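Local structure of response regulator (2PLN) at residues D53-M58 with V77-E82; S98-H103 with D110-K115. The protein is an orphan response regulator of Helicobacter pylori, here its N-terminal receiver domain, and probably binds DNA to regulate transcription. All coordinates share one frame; numbering follows the deposited sequence.

How the interactions relate
Both contacts belong to one CheY-like receiver domain with a central five-stranded parallel sheet, and their centres are about 18 Å apart. Interaction 1 joins two neighbouring helices, 51-60 and 73-83, on one face of that sheet; interaction 2 lies farther along the chain, where helix 98-106 packs on Tyr112 of the edge strand 111-114. One salt bridge ties them together: Lys81 NZ of interaction 1 reaches Asp110 OD2 of interaction 2 at 3.0 Å. Three residues after Tyr112, Lys115 pairs with Glu25, a spacing that matches the conserved aromatic and lysine of receiver active sites. Interaction 2 also borders the second subunit, whereas interaction 1 is not touched by it.

Interaction 1: residues D53-M58 with V77-E82; sequences DGEYLM and VSRIKE
Glu55 and Arg79 meet in a two-bonded salt bridge, with the long axes of their side chains at about a right angle. The arginine comes side-on and uses two different nitrogens: NE donates to Glu55 OE2 at 2.8 Å, and NH2 of Arg79 donates to Glu55 OE1 at 2.9 Å. The NE bond is the straighter, with an N-H...O angle of 160°. The fit is not flat, because the carboxylate and guanidinium planes are turned 31° apart and both oxygens are approached from above the carboxylate plane. Glu55 spans the gap because its CG is anti to the backbone N (chi1 -160°) and the chain runs on extended; Arg79 instead bends at chi3, bringing the NE edge of its guanidinium round to the acid.

These are two neighbouring helices of the receiver fold, 51-60 and 73-83, on one face of the sheet; their segments 53-58 and 77-82 run nearly parallel. The segment axes come no nearer than 11.7 Å, and long side chains bridge the distance. The charged pair takes the partly exposed outer part, where these ends can pair and still be near solvent, while their aliphatic stems cross the gap.

Closer to the sheet the contact is apolar. The end of Met58, a selenomethionine, crosses Ile80 at about a right angle, its CE lying 3.7 Å from Ile80 CD1 and its SE equally close to that methyl. Unbranched and pliable, the methionine chain turns at chi3 to lay its end against the stiffer, branched isoleucine. Glu55 CG brushes Ile80 CD1 at 4.1 Å as the two chains slide past each other in opposite directions. Beneath, Ile80 rests on Val89 and Met58 on Leu22; Phe76 of helix 73-83 also touches Met58 and Glu55.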
loop_
_atom_site.group_PDB
_atom_site.type_symbol
_atom_site.label_atom_id
_atom_site.label_comp_id
_atom_site.label_asym_id
_atom_site.label_seq_id
_atom_site.Cartn_x
_atom_site.Cartn_y
_atom_site.Cartn_z
ATOM N N ASP A 53 -8.482 -23.424 -5.380
ATOM C CA ASP A 53 -8.454 -23.853 -3.992
ATOM C C ASP A 53 -8.633 -22.682 -3.014
ATOM O O ASP A 53 -9.476 -22.728 -2.097
ATOM C CB ASP A 53 -7.129 -24.563 -3.709
ATOM C CG ASP A 53 -7.079 -25.188 -2.327
ATOM O OD1 ASP A 53 -6.004 -25.121 -1.692
ATOM O OD2 ASP A 53 -8.057 -25.763 -1.790
ATOM N N GLY A 54 -7.825 -21.637 -3.207
ATOM C CA GLY A 54 -7.927 -20.423 -2.391
ATOM C C GLY A 54 -9.302 -19.788 -2.402
ATOM O O GLY A 54 -9.841 -19.434 -1.352
ATOM N N GLU A 55 -9.896 -19.651 -3.583
ATOM C CA GLU A 55 -11.207 -19.058 -3.671
ATOM C C GLU A 55 -12.245 -19.864 -2.878
ATOM O O GLU A 55 -13.069 -19.294 -2.169
ATOM C CB GLU A 55 -11.627 -18.954 -5.118
ATOM C CG GLU A 55 -12.719 -17.950 -5.323
ATOM C CD GLU A 55 -13.104 -17.780 -6.776
ATOM O OE1 GLU A 55 -12.381 -18.236 -7.696
ATOM O OE2 GLU A 55 -14.158 -17.179 -6.981
ATOM N N TYR A 56 -12.170 -21.182 -3.009
ATOM C CA TYR A 56 -13.016 -22.097 -2.255
ATOM C C TYR A 56 -12.776 -21.986 -0.757
ATOM O O TYR A 56 -13.726 -21.877 0.003
ATOM C CB TYR A 56 -12.822 -23.542 -2.730
ATOM C CG TYR A 56 -13.486 -24.545 -1.795
ATOM C CD1 TYR A 56 -14.853 -24.848 -1.883
ATOM C CD2 TYR A 56 -12.746 -25.168 -0.800
ATOM C CE1 TYR A 56 -15.445 -25.763 -1.003
ATOM C CE2 TYR A 56 -13.332 -26.066 0.074
ATOM C CZ TYR A 56 -14.665 -26.371 -0.037
ATOM O OH TYR A 56 -15.200 -27.270 0.876
ATOM N N LEU A 57 -11.517 -22.022 -0.338
ATOM C CA LEU A 57 -11.190 -21.843 1.100
ATOM C C LEU A 57 -11.861 -20.620 1.723
ATOM O O LEU A 57 -12.324 -20.681 2.859
ATOM C CB LEU A 57 -9.694 -21.765 1.296
ATOM C CG LEU A 57 -8.952 -23.101 1.095
ATOM C CD1 LEU A 57 -7.426 -22.896 1.270
ATOM C CD2 LEU A 57 -9.463 -24.171 2.084
HETATM N N MSE A 58 -11.889 -19.510 0.988
HETATM C CA MSE A 58 -12.526 -18.284 1.479
HETATM C C MSE A 58 -14.013 -18.435 1.792
HETATM O O MSE A 58 -14.558 -17.697 2.600
HETATM C CB MSE A 58 -12.230 -17.109 0.542
HETATM C CG MSE A 58 -10.816 -16.639 0.735
HETATM SE SE MSE A 58 -10.393 -15.224 -0.442
HETATM C CE MSE A 58 -9.852 -16.248 -1.844
ATOM N N VAL A 77 -9.723 -10.824 -7.984
ATOM C CA VAL A 77 -9.814 -9.668 -7.082
ATOM C C VAL A 77 -11.265 -9.168 -7.082
ATOM O O VAL A 77 -11.870 -8.984 -6.033
ATOM C CB VAL A 77 -8.813 -8.558 -7.459
ATOM C CG1 VAL A 77 -9.114 -7.266 -6.741
ATOM C CG2 VAL A 77 -7.367 -9.014 -7.139
ATOM N N SER A 78 -11.800 -8.941 -8.275
ATOM C CA SER A 78 -13.169 -8.476 -8.398
ATOM C C SER A 78 -14.195 -9.464 -7.795
ATOM O O SER A 78 -15.120 -9.042 -7.134
ATOM C CB SER A 78 -13.497 -8.186 -9.865
ATOM O OG SER A 78 -14.787 -7.624 -9.931
ATOM N N ARG A 79 -14.022 -10.766 -8.029
ATOM C CA ARG A 79 -14.968 -11.763 -7.464
ATOM C C ARG A 79 -15.002 -11.725 -5.946
ATOM O O ARG A 79 -16.089 -11.757 -5.329
ATOM C CB ARG A 79 -14.642 -13.183 -7.906
ATOM C CG ARG A 79 -14.974 -13.504 -9.324
ATOM C CD ARG A 79 -14.993 -14.988 -9.594
ATOM N NE ARG A 79 -13.727 -15.667 -9.295
ATOM C CZ ARG A 79 -12.656 -15.640 -10.091
ATOM N NH1 ARG A 79 -12.668 -14.956 -11.242
ATOM N NH2 ARG A 79 -11.564 -16.282 -9.738
ATOM N N ILE A 80 -13.823 -11.599 -5.333
ATOM C CA ILE A 80 -13.690 -11.601 -3.862
ATOM C C ILE A 80 -14.191 -10.304 -3.256
ATOM O O ILE A 80 -14.837 -10.301 -2.184
ATOM C CB ILE A 80 -12.186 -11.856 -3.448
ATOM C CG1 ILE A 80 -11.757 -13.261 -3.848
ATOM C CG2 ILE A 80 -11.978 -11.590 -1.929
ATOM C CD1 ILE A 80 -12.625 -14.354 -3.307
ATOM N N LYS A 81 -13.880 -9.199 -3.915
ATOM C CA LYS A 81 -14.353 -7.874 -3.481
ATOM C C LYS A 81 -15.879 -7.796 -3.507
ATOM O O LYS A 81 -16.486 -7.045 -2.725
ATOM C CB LYS A 81 -13.768 -6.754 -4.352
ATOM C CG LYS A 81 -12.269 -6.419 -4.121
ATOM C CD LYS A 81 -11.848 -6.486 -2.663
ATOM C CE LYS A 81 -12.118 -5.238 -1.829
ATOM N NZ LYS A 81 -11.015 -5.069 -0.767
ATOM N N GLU A 82 -16.490 -8.548 -4.416
ATOM C CA GLU A 82 -17.944 -8.560 -4.472
ATOM C C GLU A 82 -18.539 -9.514 -3.440
ATOM O O GLU A 82 -19.481 -9.153 -2.722
ATOM C CB GLU A 82 -18.506 -8.748 -5.900
ATOM C CG GLU A 82 -18.253 -10.069 -6.609
ATOM C CD GLU A 82 -19.261 -10.394 -7.738
ATOM O OE1 GLU A 82 -20.384 -9.809 -7.747
ATOM O OE2 GLU A 82 -18.935 -11.262 -8.614
#

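Interaction 2: residues S98-H103 with D110-K115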
loop_
_atom_site.group_PDB
_atom_site.type_symbol
_atom_site.label_atom_id
_atom_site.label_comp_id
_atom_site.label_asym_id
_atom_site.label_seq_id
_atom_site.Cartn_x
_atom_site.Cartn_y
_atom_site.Cartn_z
ATOM N N SER A 98 2.911 -1.035 -14.965
ATOM C CA SER A 98 2.042 0.091 -14.689
ATOM C C SER A 98 0.587 -0.249 -15.002
ATOM O O SER A 98 -0.314 -0.002 -14.185
ATOM C CB SER A 98 2.482 1.305 -15.509
ATOM O OG SER A 98 1.529 2.339 -15.338
ATOM N N GLU A 99 0.358 -0.841 -16.171
ATOM C CA GLU A 99 -0.994 -1.192 -16.585
ATOM C C GLU A 99 -1.713 -2.120 -15.604
ATOM O O GLU A 99 -2.873 -1.883 -15.254
ATOM C CB GLU A 99 -0.949 -1.850 -17.963
ATOM C CG GLU A 99 -2.311 -2.081 -18.591
ATOM C CD GLU A 99 -2.373 -3.411 -19.312
ATOM O OE1 GLU A 99 -2.502 -3.388 -20.555
ATOM O OE2 GLU A 99 -2.264 -4.476 -18.642
ATOM N N GLU A 100 -1.030 -3.178 -15.169
ATOM C CA GLU A 100 -1.630 -4.130 -14.255
ATOM C C GLU A 100 -1.807 -3.546 -12.840
ATOM O O GLU A 100 -2.774 -3.867 -12.161
ATOM C CB GLU A 100 -0.840 -5.427 -14.210
ATOM C CG GLU A 100 -1.533 -6.500 -13.373
ATOM C CD GLU A 100 -0.695 -7.749 -13.197
ATOM O OE1 GLU A 100 0.437 -7.663 -12.669
ATOM O OE2 GLU A 100 -1.202 -8.812 -13.588
ATOM N N GLU A 101 -0.864 -2.722 -12.396
ATOM C CA GLU A 101 -1.029 -1.979 -11.121
ATOM C C GLU A 101 -2.291 -1.116 -11.117
ATOM O O GLU A 101 -3.119 -1.169 -10.175
ATOM C CB GLU A 101 0.213 -1.153 -10.829
ATOM C CG GLU A 101 0.151 -0.417 -9.496
ATOM C CD GLU A 101 1.501 -0.029 -8.965
ATOM O OE1 GLU A 101 2.493 -0.097 -9.701
ATOM O OE2 GLU A 101 1.577 0.355 -7.794
ATOM N N VAL A 102 -2.459 -0.317 -12.175
ATOM C CA VAL A 102 -3.658 0.515 -12.287
ATOM C C VAL A 102 -4.929 -0.343 -12.233
ATOM O O VAL A 102 -5.867 -0.023 -11.500
ATOM C CB VAL A 102 -3.631 1.386 -13.581
ATOM C CG1 VAL A 102 -4.983 2.076 -13.824
ATOM C CG2 VAL A 102 -2.506 2.393 -13.500
ATOM N N HIS A 103 -4.953 -1.424 -13.011
ATOM C CA HIS A 103 -6.109 -2.315 -13.055
ATOM C C HIS A 103 -6.400 -2.912 -11.678
ATOM O O HIS A 103 -7.546 -2.948 -11.263
ATOM C CB HIS A 103 -5.911 -3.454 -14.054
ATOM C CG HIS A 103 -6.185 -3.065 -15.476
ATOM N ND1 HIS A 103 -5.592 -3.703 -16.547
ATOM C CD2 HIS A 103 -6.992 -2.112 -16.003
ATOM C CE1 HIS A 103 -6.019 -3.154 -17.673
ATOM N NE2 HIS A 103 -6.877 -2.193 -17.373
ATOM N N ASP A 110 -6.304 -3.748 -2.379
ATOM C CA ASP A 110 -5.828 -2.859 -1.340
ATOM C C ASP A 110 -4.344 -2.574 -1.504
ATOM O O ASP A 110 -3.832 -1.582 -0.962
ATOM C CB ASP A 110 -6.128 -3.481 0.023
ATOM C CG ASP A 110 -7.601 -3.583 0.277
ATOM O OD1 ASP A 110 -8.217 -2.510 0.473
ATOM O OD2 ASP A 110 -8.224 -4.657 0.251
ATOM N N ASP A 111 -3.643 -3.438 -2.243
ATOM C CA ASP A 111 -2.270 -3.150 -2.536
ATOM C C ASP A 111 -1.824 -3.922 -3.761
ATOM O O ASP A 111 -2.482 -4.888 -4.198
ATOM C CB ASP A 111 -1.401 -3.510 -1.314
ATOM C CG ASP A 111 -0.193 -2.584 -1.140
ATOM O OD1 ASP A 111 0.304 -2.003 -2.153
ATOM O OD2 ASP A 111 0.329 -2.412 -0.018
ATOM N N TYR A 112 -0.709 -3.476 -4.318
ATOM C CA TYR A 112 -0.055 -4.124 -5.445
ATOM C C TYR A 112 1.442 -4.151 -5.134
ATOM O O TYR A 112 2.065 -3.099 -4.896
ATOM C CB TYR A 112 -0.343 -3.341 -6.727
ATOM C CG TYR A 112 0.228 -3.969 -7.984
ATOM C CD1 TYR A 112 1.405 -3.489 -8.540
ATOM C CD2 TYR A 112 -0.418 -5.046 -8.633
ATOM C CE1 TYR A 112 1.937 -4.061 -9.730
ATOM C CE2 TYR A 112 0.114 -5.609 -9.821
ATOM C CZ TYR A 112 1.286 -5.118 -10.346
ATOM O OH TYR A 112 1.830 -5.698 -11.520
ATOM N N ILE A 113 2.024 -5.350 -5.118
ATOM C CA ILE A 113 3.356 -5.503 -4.549
ATOM C C ILE A 113 4.194 -6.227 -5.599
ATOM O O ILE A 113 3.807 -7.282 -6.073
ATOM C CB ILE A 113 3.286 -6.320 -3.226
ATOM C CG1 ILE A 113 2.384 -5.620 -2.192
ATOM C CG2 ILE A 113 4.705 -6.630 -2.646
ATOM C CD1 ILE A 113 1.900 -6.550 -1.131
ATOM N N ALA A 114 5.318 -5.641 -6.001
ATOM C CA ALA A 114 6.204 -6.327 -6.942
ATOM C C ALA A 114 6.957 -7.445 -6.234
ATOM O O ALA A 114 7.373 -7.295 -5.080
ATOM C CB ALA A 114 7.202 -5.353 -7.552
ATOM N N LYS A 115 7.090 -8.569 -6.932
ATOM C CA LYS A 115 7.997 -9.636 -6.533
ATOM C C LYS A 115 9.257 -9.516 -7.390
ATOM O O LYS A 115 9.167 -9.131 -8.570
ATOM C CB LYS A 115 7.363 -10.993 -6.789
ATOM C CG LYS A 115 6.196 -11.271 -5.878
ATOM C CD LYS A 115 5.510 -12.561 -6.272
ATOM C CE LYS A 115 6.164 -13.738 -5.623
ATOM N NZ LYS A 115 5.553 -14.981 -6.192
#
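In the beta-alpha-beta unit made of strand 88-93, helix 98-106 and strand 111-114, the helix is the crossover, and the chain re-enters the sheet as the edge strand, whose Tyr112 faces the helix. The CA of Glu101 sits 3.7 Å from the centroid of the Tyr112 ring, only 4° off its normal, a CH-pi contact centred on one face. Glu101 then runs out across the CD1 side, its CG 3.5 Å from Tyr112 CD1. A broad, flat ring suits this place, since it can spread beneath a helix backbone and still carry a polar group at its far end.

That group is the hydroxyl: Tyr112 OH donates to OE1 of Glu100 at 2.7 Å, using the oxygen's anti lone pair. Glu100 comes at the ring edge, its carboxylate turned 68° from the ring plane. With CG anti to the backbone N (chi1 -174°), its extended chain carries OE1 to the phenol. Ser93 OG also bonds this oxygen, and Thr97 N bonds the tyrosine hydroxyl, which is thus held from both the helix and the loop before it. Receiver domains commonly carry an aromatic residue at this point of the fifth strand. The carboxylate of Glu101 stays against Tyr112 CD1 and from there reaches the dimer interface, with salt bridges from OE1 to Arg118 and from OE2 to Arg126 of the second subunit.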